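Local coordinates for hypothetical protein, GDSL-like Lipase/Acylhydrolase family protein (PDB 4M8K), which is a putative GDSL-like lipase/acylhydrolase that probably hydrolyses ester bonds, although its natural substrate is not known, at residues A[85-90]-A[148-153]; A[104-109]-A[155-160]; A[112-117]-A[165-170]. One frame throughout, in Å; residues are numbered along the deposited sequence.

Contact 1 (A[85-90]-A[148-153]); sequences STVCHT and PAFCYL
Val87 supplies the bump of this interface, and the surface of helix 146-160 supplies the hollow. Its CG1 methyl enters a shallow depression bounded by three residues of the helix: Ala149 on one flank, the backbone N and CA of Phe150 at the floor with the edge of its ring at the side, and Leu153 one turn further on. This methyl comes nearest to backbone, with Val87 CG1 3.8 Å from Phe150 N. The same methyl stands 4.1 Å from Ala149 CB, while Leu153 CD2 lies more loosely against it. It meets the Phe150 ring at the edge, near the ring plane, with Val87 CG1 to Phe150 CD1 at 4.1 Å. With CG1 anti to the backbone N (chi1 170°), this branch of Val87 projects into the helix groove.

The second fit is smaller and tighter. Ala149 is the bump here, its methyl pressed onto CA and CB of Cys88, where Cys88 CB and Ala149 CB are only 3.4 Å apart, closer than ordinary van der Waals contact.

The loop presenting these groups is tied within itself. Thr86 OG1 donates to Cys88 O at 2.6 Å, nearly in line with the carbonyl bond (164° at the oxygen), and Thr90 N donates to Cys88 SG in a long bond of 3.6 Å. Beyond the two segments, the Asp123 carboxylate receives Val87 N and Cys88 N on separate oxygens, and the Phe150 ring continues onto helix 176-189.

A loop following a sheet strand and laid by small apolar side chains onto a flanking helix is consistent with the three-layer alpha/beta/alpha architecture of GDSL (SGNH) hydrolases.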
loop_
_atom_site.group_PDB
_atom_site.type_symbol
_atom_site.label_atom_id
_atom_site.label_comp_id
_atom_site.label_asym_id
_atom_site.label_seq_id
_atom_site.Cartn_x
_atom_site.Cartn_y
_atom_site.Cartn_z
ATOM N N SER A 85 0.257 4.317 9.106
ATOM C CA SER A 85 -1.150 3.848 9.008
ATOM C C SER A 85 -1.252 2.321 8.788
ATOM O O SER A 85 -0.430 1.694 8.110
ATOM C CB SER A 85 -1.954 4.541 7.896
ATOM O OG SER A 85 -1.404 4.264 6.605
ATOM N N THR A 86 -2.241 1.748 9.457
ATOM C CA THR A 86 -2.522 0.335 9.479
ATOM C C THR A 86 -3.660 -0.016 8.559
ATOM O O THR A 86 -4.501 0.808 8.241
ATOM C CB THR A 86 -2.976 -0.099 10.898
ATOM O OG1 THR A 86 -3.924 0.841 11.368
ATOM C CG2 THR A 86 -1.801 -0.165 11.848
ATOM N N VAL A 87 -3.718 -1.268 8.139
ATOM C CA VAL A 87 -4.878 -1.741 7.427
ATOM C C VAL A 87 -6.112 -1.771 8.323
ATOM O O VAL A 87 -7.187 -1.321 7.921
ATOM C CB VAL A 87 -4.624 -3.152 6.906
ATOM C CG1 VAL A 87 -5.900 -3.780 6.370
ATOM C CG2 VAL A 87 -3.541 -3.101 5.838
ATOM N N CYS A 88 -5.976 -2.352 9.521
ATOM C CA CYS A 88 -7.062 -2.466 10.460
ATOM C C CYS A 88 -7.138 -1.196 11.348
ATOM O O CYS A 88 -6.213 -0.336 11.313
ATOM C CB CYS A 88 -6.954 -3.755 11.323
ATOM S SG CYS A 88 -5.679 -3.715 12.590
ATOM N N HIS A 89 -8.191 -1.108 12.172
ATOM C CA HIS A 89 -8.379 0.083 13.037
ATOM C C HIS A 89 -7.526 0.098 14.290
ATOM O O HIS A 89 -7.545 1.077 15.010
ATOM C CB HIS A 89 -9.821 0.218 13.457
ATOM C CG HIS A 89 -10.781 0.414 12.330
ATOM N ND1 HIS A 89 -10.576 1.316 11.320
ATOM C CD2 HIS A 89 -11.993 -0.146 12.099
ATOM C CE1 HIS A 89 -11.613 1.312 10.510
ATOM N NE2 HIS A 89 -12.498 0.450 10.971
ATOM N N THR A 90 -6.789 -0.969 14.588
ATOM C CA THR A 90 -5.901 -0.965 15.746
ATOM C C THR A 90 -4.537 -0.411 15.395
ATOM O O THR A 90 -3.802 -1.000 14.611
ATOM C CB THR A 90 -5.663 -2.388 16.312
ATOM O OG1 THR A 90 -6.911 -3.031 16.612
ATOM C CG2 THR A 90 -4.768 -2.333 17.565
ATOM N N PRO A 148 -10.136 -9.673 9.378
ATOM C CA PRO A 148 -11.371 -9.056 8.877
ATOM C C PRO A 148 -11.131 -7.736 8.110
ATOM O O PRO A 148 -11.746 -7.522 7.082
ATOM C CB PRO A 148 -12.179 -8.819 10.144
ATOM C CG PRO A 148 -11.615 -9.768 11.181
ATOM C CD PRO A 148 -10.165 -9.918 10.827
ATOM N N ALA A 149 -10.233 -6.875 8.616
ATOM C CA ALA A 149 -9.931 -5.592 7.949
ATOM C C ALA A 149 -9.382 -5.728 6.525
ATOM O O ALA A 149 -9.852 -5.033 5.638
ATOM C CB ALA A 149 -9.000 -4.765 8.807
ATOM N N PHE A 150 -8.452 -6.657 6.307
ATOM C CA PHE A 150 -7.856 -6.882 4.999
ATOM C C PHE A 150 -8.837 -7.540 4.071
ATOM O O PHE A 150 -8.903 -7.217 2.887
ATOM C CB PHE A 150 -6.559 -7.719 5.114
ATOM C CG PHE A 150 -5.753 -7.713 3.868
ATOM C CD1 PHE A 150 -4.977 -6.621 3.505
ATOM C CD2 PHE A 150 -5.777 -8.825 3.028
ATOM C CE1 PHE A 150 -4.281 -6.619 2.294
ATOM C CE2 PHE A 150 -5.038 -8.843 1.844
ATOM C CZ PHE A 150 -4.295 -7.739 1.481
ATOM N N CYS A 151 -9.648 -8.463 4.593
ATOM C CA CYS A 151 -10.760 -8.954 3.775
ATOM C C CYS A 151 -11.679 -7.787 3.366
ATOM O O CYS A 151 -12.126 -7.694 2.218
ATOM C CB CYS A 151 -11.574 -9.997 4.552
ATOM S SG CYS A 151 -10.743 -11.567 4.988
ATOM N N TYR A 152 -12.043 -6.928 4.332
ATOM C CA TYR A 152 -13.008 -5.869 4.042
ATOM C C TYR A 152 -12.385 -4.946 2.985
ATOM O O TYR A 152 -13.068 -4.437 2.083
ATOM C CB TYR A 152 -13.451 -5.161 5.333
ATOM C CG TYR A 152 -14.217 -3.839 5.168
ATOM C CD1 TYR A 152 -13.547 -2.624 4.985
ATOM C CD2 TYR A 152 -15.587 -3.799 5.223
ATOM C CE1 TYR A 152 -14.237 -1.411 4.857
ATOM C CE2 TYR A 152 -16.280 -2.595 5.127
ATOM C CZ TYR A 152 -15.613 -1.417 4.948
ATOM O OH TYR A 152 -16.311 -0.258 4.812
ATOM N N LEU A 153 -11.084 -4.769 3.077
ATOM C CA LEU A 153 -10.342 -3.885 2.169
ATOM C C LEU A 153 -10.469 -4.355 0.748
ATOM O O LEU A 153 -10.922 -3.608 -0.141
ATOM C CB LEU A 153 -8.857 -3.816 2.591
ATOM C CG LEU A 153 -7.963 -2.889 1.745
ATOM C CD1 LEU A 153 -8.444 -1.448 1.795
ATOM C CD2 LEU A 153 -6.518 -2.958 2.207
#

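Contact 2 (A[104-109]-A[155-160])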
loop_
_atom_site.group_PDB
_atom_site.type_symbol
_atom_site.label_atom_id
_atom_site.label_comp_id
_atom_site.label_asym_id
_atom_site.label_seq_id
_atom_site.Cartn_x
_atom_site.Cartn_y
_atom_site.Cartn_z
ATOM N N THR A 104 -10.485 3.158 5.796
ATOM C CA THR A 104 -11.204 4.417 5.845
ATOM C C THR A 104 -10.851 5.340 4.691
ATOM O O THR A 104 -11.484 6.362 4.538
ATOM C CB THR A 104 -10.921 5.164 7.161
ATOM O OG1 THR A 104 -9.569 5.648 7.159
ATOM C CG2 THR A 104 -11.125 4.237 8.355
ATOM N N ARG A 105 -9.848 4.979 3.883
ATOM C CA ARG A 105 -9.361 5.851 2.808
ATOM C C ARG A 105 -9.674 5.388 1.409
ATOM O O ARG A 105 -9.276 6.000 0.444
ATOM C CB ARG A 105 -7.871 6.001 3.001
ATOM C CG ARG A 105 -7.571 6.945 4.174
ATOM C CD ARG A 105 -6.273 6.630 4.898
ATOM N NE ARG A 105 -5.179 6.496 3.961
ATOM C CZ ARG A 105 -4.130 5.712 4.102
ATOM N NH1 ARG A 105 -3.946 4.975 5.182
ATOM N NH2 ARG A 105 -3.259 5.672 3.137
ATOM N N ILE A 106 -10.439 4.292 1.315
ATOM C CA ILE A 106 -10.723 3.607 0.057
ATOM C C ILE A 106 -11.580 4.379 -0.958
ATOM O O ILE A 106 -11.530 4.040 -2.117
ATOM C CB ILE A 106 -11.431 2.245 0.329
ATOM C CG1 ILE A 106 -12.692 2.422 1.156
ATOM C CG2 ILE A 106 -10.488 1.297 1.058
ATOM C CD1 ILE A 106 -13.525 1.131 1.237
ATOM N N HIS A 107 -12.312 5.408 -0.531
ATOM C CA HIS A 107 -13.052 6.296 -1.450
ATOM C C HIS A 107 -12.237 7.426 -2.053
ATOM O O HIS A 107 -12.747 8.126 -2.934
ATOM C CB HIS A 107 -14.279 6.939 -0.767
ATOM C CG HIS A 107 -15.289 5.954 -0.262
ATOM N ND1 HIS A 107 -16.423 5.621 -0.964
ATOM C CD2 HIS A 107 -15.329 5.223 0.885
ATOM C CE1 HIS A 107 -17.125 4.746 -0.276
ATOM N NE2 HIS A 107 -16.484 4.488 0.853
ATOM N N ASN A 108 -11.018 7.653 -1.598
ATOM C CA ASN A 108 -10.277 8.809 -2.065
ATOM C C ASN A 108 -9.015 8.382 -2.813
ATOM O O ASN A 108 -7.897 8.554 -2.322
ATOM C CB ASN A 108 -9.981 9.718 -0.866
ATOM C CG ASN A 108 -9.489 11.072 -1.250
ATOM O OD1 ASN A 108 -9.679 11.581 -2.356
ATOM N ND2 ASN A 108 -8.815 11.697 -0.292
ATOM N N LEU A 109 -9.219 7.831 -4.021
ATOM C CA LEU A 109 -8.152 7.354 -4.894
ATOM C C LEU A 109 -8.260 7.855 -6.335
ATOM O O LEU A 109 -7.577 7.333 -7.228
ATOM C CB LEU A 109 -8.191 5.834 -4.903
ATOM C CG LEU A 109 -7.931 5.161 -3.542
ATOM C CD1 LEU A 109 -8.054 3.655 -3.687
ATOM C CD2 LEU A 109 -6.565 5.501 -3.045
ATOM N N ALA A 155 -12.472 -6.583 -0.480
ATOM C CA ALA A 155 -13.882 -6.771 -0.861
ATOM C C ALA A 155 -14.441 -5.455 -1.297
ATOM O O ALA A 155 -15.069 -5.362 -2.324
ATOM C CB ALA A 155 -14.682 -7.336 0.299
ATOM N N SER A 156 -14.173 -4.419 -0.511
ATOM C CA SER A 156 -14.659 -3.052 -0.785
ATOM C C SER A 156 -13.993 -2.382 -1.972
ATOM O O SER A 156 -14.704 -1.732 -2.747
ATOM C CB SER A 156 -14.479 -2.129 0.433
ATOM O OG SER A 156 -15.164 -2.660 1.544
ATOM N N LEU A 157 -12.656 -2.530 -2.124
ATOM C CA LEU A 157 -12.000 -2.025 -3.322
ATOM C C LEU A 157 -12.574 -2.640 -4.602
ATOM O O LEU A 157 -12.789 -1.932 -5.606
ATOM C CB LEU A 157 -10.519 -2.281 -3.282
ATOM C CG LEU A 157 -9.794 -1.359 -2.320
ATOM C CD1 LEU A 157 -8.332 -1.809 -2.223
ATOM C CD2 LEU A 157 -9.949 0.087 -2.747
ATOM N N LYS A 158 -12.826 -3.946 -4.588
ATOM C CA LYS A 158 -13.396 -4.623 -5.756
ATOM C C LYS A 158 -14.810 -4.100 -6.094
ATOM O O LYS A 158 -15.141 -3.979 -7.255
ATOM C CB LYS A 158 -13.417 -6.143 -5.579
ATOM C CG LYS A 158 -12.055 -6.778 -5.799
ATOM C CD LYS A 158 -11.980 -8.228 -5.357
ATOM C CE LYS A 158 -12.862 -9.149 -6.164
ATOM N NZ LYS A 158 -12.489 -9.093 -7.575
ATOM N N GLN A 159 -15.609 -3.753 -5.095
ATOM C CA GLN A 159 -16.942 -3.199 -5.341
ATOM C C GLN A 159 -16.878 -1.742 -5.818
ATOM O O GLN A 159 -17.568 -1.364 -6.784
ATOM C CB GLN A 159 -17.812 -3.355 -4.088
ATOM C CG GLN A 159 -19.170 -2.727 -4.257
ATOM C CD GLN A 159 -20.160 -3.180 -3.202
ATOM O OE1 GLN A 159 -20.505 -2.421 -2.292
ATOM N NE2 GLN A 159 -20.581 -4.432 -3.297
ATOM N N LEU A 160 -16.058 -0.909 -5.158
ATOM C CA LEU A 160 -15.921 0.494 -5.557
ATOM C C LEU A 160 -15.265 0.681 -6.945
ATOM O O LEU A 160 -15.613 1.641 -7.667
ATOM C CB LEU A 160 -15.142 1.291 -4.513
ATOM C CG LEU A 160 -15.864 1.405 -3.158
ATOM C CD1 LEU A 160 -14.955 2.054 -2.162
ATOM C CD2 LEU A 160 -17.140 2.204 -3.288
#
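Ile106 makes most of the apolar contact here, meeting Ser156, Leu157 and Leu160 of helix 146-160 with both of its branches. Its CG1 sits between the backbone N and the carbonyl carbon (chi1 56°), and the extended CD1 beyond it reaches the helix: Ile106 CD1 is 3.5 Å from Ser156 CB, a tight carbon pair, and 3.8 Å from Leu160 CD1. The other branch faces Leu157, with Ile106 CG2 4.0 Å from Leu157 CD2. That Leu157 methyl also receives Leu109, whose CD1 approaches Leu157 CD2 to 4.1 Å with the two side chains at about a right angle. An alanine in place of Ile106 would remove both branches and is likely to leave a gap between the turn and Ser156, Leu157 and Leu160.

The one aromatic contact is a CH-pi interaction at the more exposed margin. Leu160 CD1 lies over a face of the His107 imidazole, 4.0 Å from the ring centroid and 13° off its normal, while Leu160 CD2 is near the CE1 corner.

Polar groups act within each partner or beyond the pair. Asn108 N donates to Arg105 O at 3.2 Å, closing a type I beta turn that places Ile106 and His107 at its two central positions. Ser156 OG is bonded to Tyr152 O one turn back in the helix, and Ile106 O pairs with the Tyr161 hydroxyl.

Here a beta turn ahead of strand 114-118 packs on the last turns of helix 146-160, which lies between strands 114-118 and 165-170 in the chain, consistent with the alpha/beta/alpha sandwich of GDSL hydrolases.

Contact 3 (A[112-117]-A[165-170]); sequences PDIILV and RIYNIT
Ile115 is held by its backbone between Arg165 and Tyr167 at the middle of a parallel strand pair, 114-117 against 165-170. Ile115 N donates to Arg165 O at 2.8 Å, and Ile115 O accepts Tyr167 N at 2.9 Å with a nearly straight N-H...O angle of 173°. Val117 repeats the pattern: its N reaches Tyr167 O, and its O accepts Ile169 N at 2.7 Å, although this last bond is bent to 140° at the hydrogen. Arg165 N to Asp113 O begins the ladder, and CA-H groups of Ile114, Ile166, Leu116 and Asn168 make additional contacts to carbonyl oxygens that already accept an N-H.

Side chains then sort onto two faces. On one, Leu116 runs alongside Tyr167, pointing the same way, with Leu116 CD2 3.8 Å from Tyr167 CB; Ile114 CG2 approaches the same ring obliquely at CD1. Arg165, bent at its second and third torsions, brings its guanidinium under the Tyr167 hydroxyl, whose oxygen stands over one face toward the rim. On the other, Val117 CG2 and Ile166 CG2 meet at 4.1 Å, while Val117 CG1, anti to the backbone N (chi1 -175°), touches Asn168 OD1 at 3.7 Å.

Further out, Asn168 ND2 bonds Asn193 OD1, and Leu157 of helix 146-160 packs on Val117 and Ile166. Backbone bonds from Ile114 and Leu116 to strand 22-27 secure the other edge of strand 114-118.

The polarity is thus divided: five backbone hydrogen bonds pair amides and carbonyls along the strand interface, leaving apolar Val117 and Ile166 to join their face to helix 146-160.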
loop_
_atom_site.group_PDB
_atom_site.type_symbol
_atom_site.label_atom_id
_atom_site.label_comp_id
_atom_site.label_asym_id
_atom_site.label_seq_id
_atom_site.Cartn_x
_atom_site.Cartn_y
_atom_site.Cartn_z
ATOM N N PRO A 112 -8.706 5.528 -10.837
ATOM C CA PRO A 112 -7.608 4.734 -11.312
ATOM C C PRO A 112 -8.036 3.573 -12.167
ATOM O O PRO A 112 -9.160 3.073 -12.048
ATOM C CB PRO A 112 -6.994 4.179 -10.040
ATOM C CG PRO A 112 -8.188 4.054 -9.109
ATOM C CD PRO A 112 -9.109 5.162 -9.468
ATOM N N ASP A 113 -7.135 3.203 -13.070
ATOM C CA ASP A 113 -7.211 1.927 -13.823
ATOM C C ASP A 113 -6.467 0.825 -13.074
ATOM O O ASP A 113 -6.788 -0.377 -13.203
ATOM C CB ASP A 113 -6.549 2.117 -15.184
ATOM C CG ASP A 113 -7.158 3.218 -15.949
ATOM O OD1 ASP A 113 -8.320 3.047 -16.259
ATOM O OD2 ASP A 113 -6.508 4.250 -16.272
ATOM N N ILE A 114 -5.433 1.249 -12.329
ATOM C CA ILE A 114 -4.585 0.349 -11.553
ATOM C C ILE A 114 -4.545 0.870 -10.135
ATOM O O ILE A 114 -4.250 2.071 -9.888
ATOM C CB ILE A 114 -3.160 0.221 -12.162
ATOM C CG1 ILE A 114 -3.216 -0.452 -13.542
ATOM C CG2 ILE A 114 -2.249 -0.610 -11.259
ATOM C CD1 ILE A 114 -1.940 -0.256 -14.351
ATOM N N ILE A 115 -4.802 -0.022 -9.172
ATOM C CA ILE A 115 -4.651 0.312 -7.747
ATOM C C ILE A 115 -3.568 -0.606 -7.134
ATOM O O ILE A 115 -3.635 -1.838 -7.223
ATOM C CB ILE A 115 -5.960 0.181 -6.970
ATOM C CG1 ILE A 115 -6.998 1.144 -7.551
ATOM C CG2 ILE A 115 -5.731 0.461 -5.490
ATOM C CD1 ILE A 115 -8.372 0.987 -6.997
ATOM N N LEU A 116 -2.572 0.026 -6.530
ATOM C CA LEU A 116 -1.524 -0.659 -5.820
ATOM C C LEU A 116 -1.690 -0.446 -4.297
ATOM O O LEU A 116 -1.524 0.657 -3.787
ATOM C CB LEU A 116 -0.162 -0.188 -6.322
ATOM C CG LEU A 116 0.014 -0.188 -7.844
ATOM C CD1 LEU A 116 1.357 0.437 -8.169
ATOM C CD2 LEU A 116 -0.094 -1.568 -8.478
ATOM N N VAL A 117 -2.014 -1.541 -3.612
ATOM C CA VAL A 117 -2.220 -1.572 -2.163
ATOM C C VAL A 117 -0.926 -2.056 -1.547
ATOM O O VAL A 117 -0.447 -3.143 -1.899
ATOM C CB VAL A 117 -3.379 -2.520 -1.753
ATOM C CG1 VAL A 117 -3.635 -2.422 -0.260
ATOM C CG2 VAL A 117 -4.641 -2.176 -2.510
ATOM N N ARG A 165 -7.663 -2.767 -12.109
ATOM C CA ARG A 165 -6.805 -3.877 -11.710
ATOM C C ARG A 165 -6.150 -3.531 -10.387
ATOM O O ARG A 165 -5.570 -2.478 -10.220
ATOM C CB ARG A 165 -5.740 -4.202 -12.796
ATOM C CG ARG A 165 -6.272 -4.900 -14.039
ATOM C CD ARG A 165 -6.886 -6.298 -13.760
ATOM N NE ARG A 165 -6.097 -7.151 -12.844
ATOM C CZ ARG A 165 -5.021 -7.873 -13.183
ATOM N NH1 ARG A 165 -4.563 -7.866 -14.427
ATOM N NH2 ARG A 165 -4.379 -8.609 -12.264
ATOM N N ILE A 166 -6.293 -4.417 -9.417
ATOM C CA ILE A 166 -5.831 -4.196 -8.067
ATOM C C ILE A 166 -4.748 -5.211 -7.768
ATOM O O ILE A 166 -4.924 -6.406 -8.046
ATOM C CB ILE A 166 -6.962 -4.381 -7.060
ATOM C CG1 ILE A 166 -8.146 -3.474 -7.413
ATOM C CG2 ILE A 166 -6.450 -4.172 -5.639
ATOM C CD1 ILE A 166 -9.422 -3.807 -6.662
ATOM N N TYR A 167 -3.615 -4.703 -7.306
ATOM C CA TYR A 167 -2.455 -5.478 -6.905
ATOM C C TYR A 167 -2.104 -5.191 -5.469
ATOM O O TYR A 167 -2.101 -4.007 -5.034
ATOM C CB TYR A 167 -1.253 -5.111 -7.781
ATOM C CG TYR A 167 -1.421 -5.460 -9.234
ATOM C CD1 TYR A 167 -2.023 -4.586 -10.102
ATOM C CD2 TYR A 167 -0.943 -6.659 -9.740
ATOM C CE1 TYR A 167 -2.172 -4.894 -11.446
ATOM C CE2 TYR A 167 -1.120 -7.000 -11.075
ATOM C CZ TYR A 167 -1.742 -6.123 -11.924
ATOM O OH TYR A 167 -1.887 -6.436 -13.255
ATOM N N ASN A 168 -1.891 -6.245 -4.696
ATOM C CA ASN A 168 -1.410 -6.121 -3.354
ATOM C C ASN A 168 0.123 -6.273 -3.326
ATOM O O ASN A 168 0.699 -7.087 -4.068
ATOM C CB ASN A 168 -1.992 -7.171 -2.443
ATOM C CG ASN A 168 -1.740 -6.854 -0.964
ATOM O OD1 ASN A 168 -2.242 -5.833 -0.432
ATOM N ND2 ASN A 168 -1.013 -7.710 -0.290
ATOM N N ILE A 169 0.752 -5.510 -2.456
ATOM C CA ILE A 169 2.203 -5.560 -2.328
ATOM C C ILE A 169 2.531 -5.902 -0.871
ATOM O O ILE A 169 2.198 -5.112 0.039
ATOM C CB ILE A 169 2.839 -4.242 -2.698
ATOM C CG1 ILE A 169 2.603 -3.875 -4.163
ATOM C CG2 ILE A 169 4.357 -4.276 -2.470
ATOM C CD1 ILE A 169 3.028 -2.416 -4.483
ATOM N N THR A 170 3.166 -7.067 -0.666
ATOM C CA THR A 170 3.577 -7.554 0.678
ATOM C C THR A 170 5.043 -7.257 0.984
ATOM O O THR A 170 5.969 -7.819 0.378
ATOM C CB THR A 170 3.301 -9.067 0.840
ATOM O OG1 THR A 170 1.905 -9.311 0.695
ATOM C CG2 THR A 170 3.748 -9.585 2.224
#

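How the contacts relate
From the N terminus the chain supplies segments 85-90, 104-109 and 112-117, and then, in the same order, their partners 148-153, 155-160 and 165-170. Each contact therefore crosses the other two and none is nested. Contact 1 closes a loop of 57 intervening residues, contact 2 one of 45 and contact 3 one of 47. Contacts 1 and 2 set two parts of the long connection before strand 114-118 on successive turns of helix 146-160. Contact 3 pairs the strands flanking that helix, completing a beta-alpha-beta crossover. Leu153 bridges contacts 1 and 2 through Ile106, and Leu157 joins contact 2 to contact 3 through Val117 and Ile166.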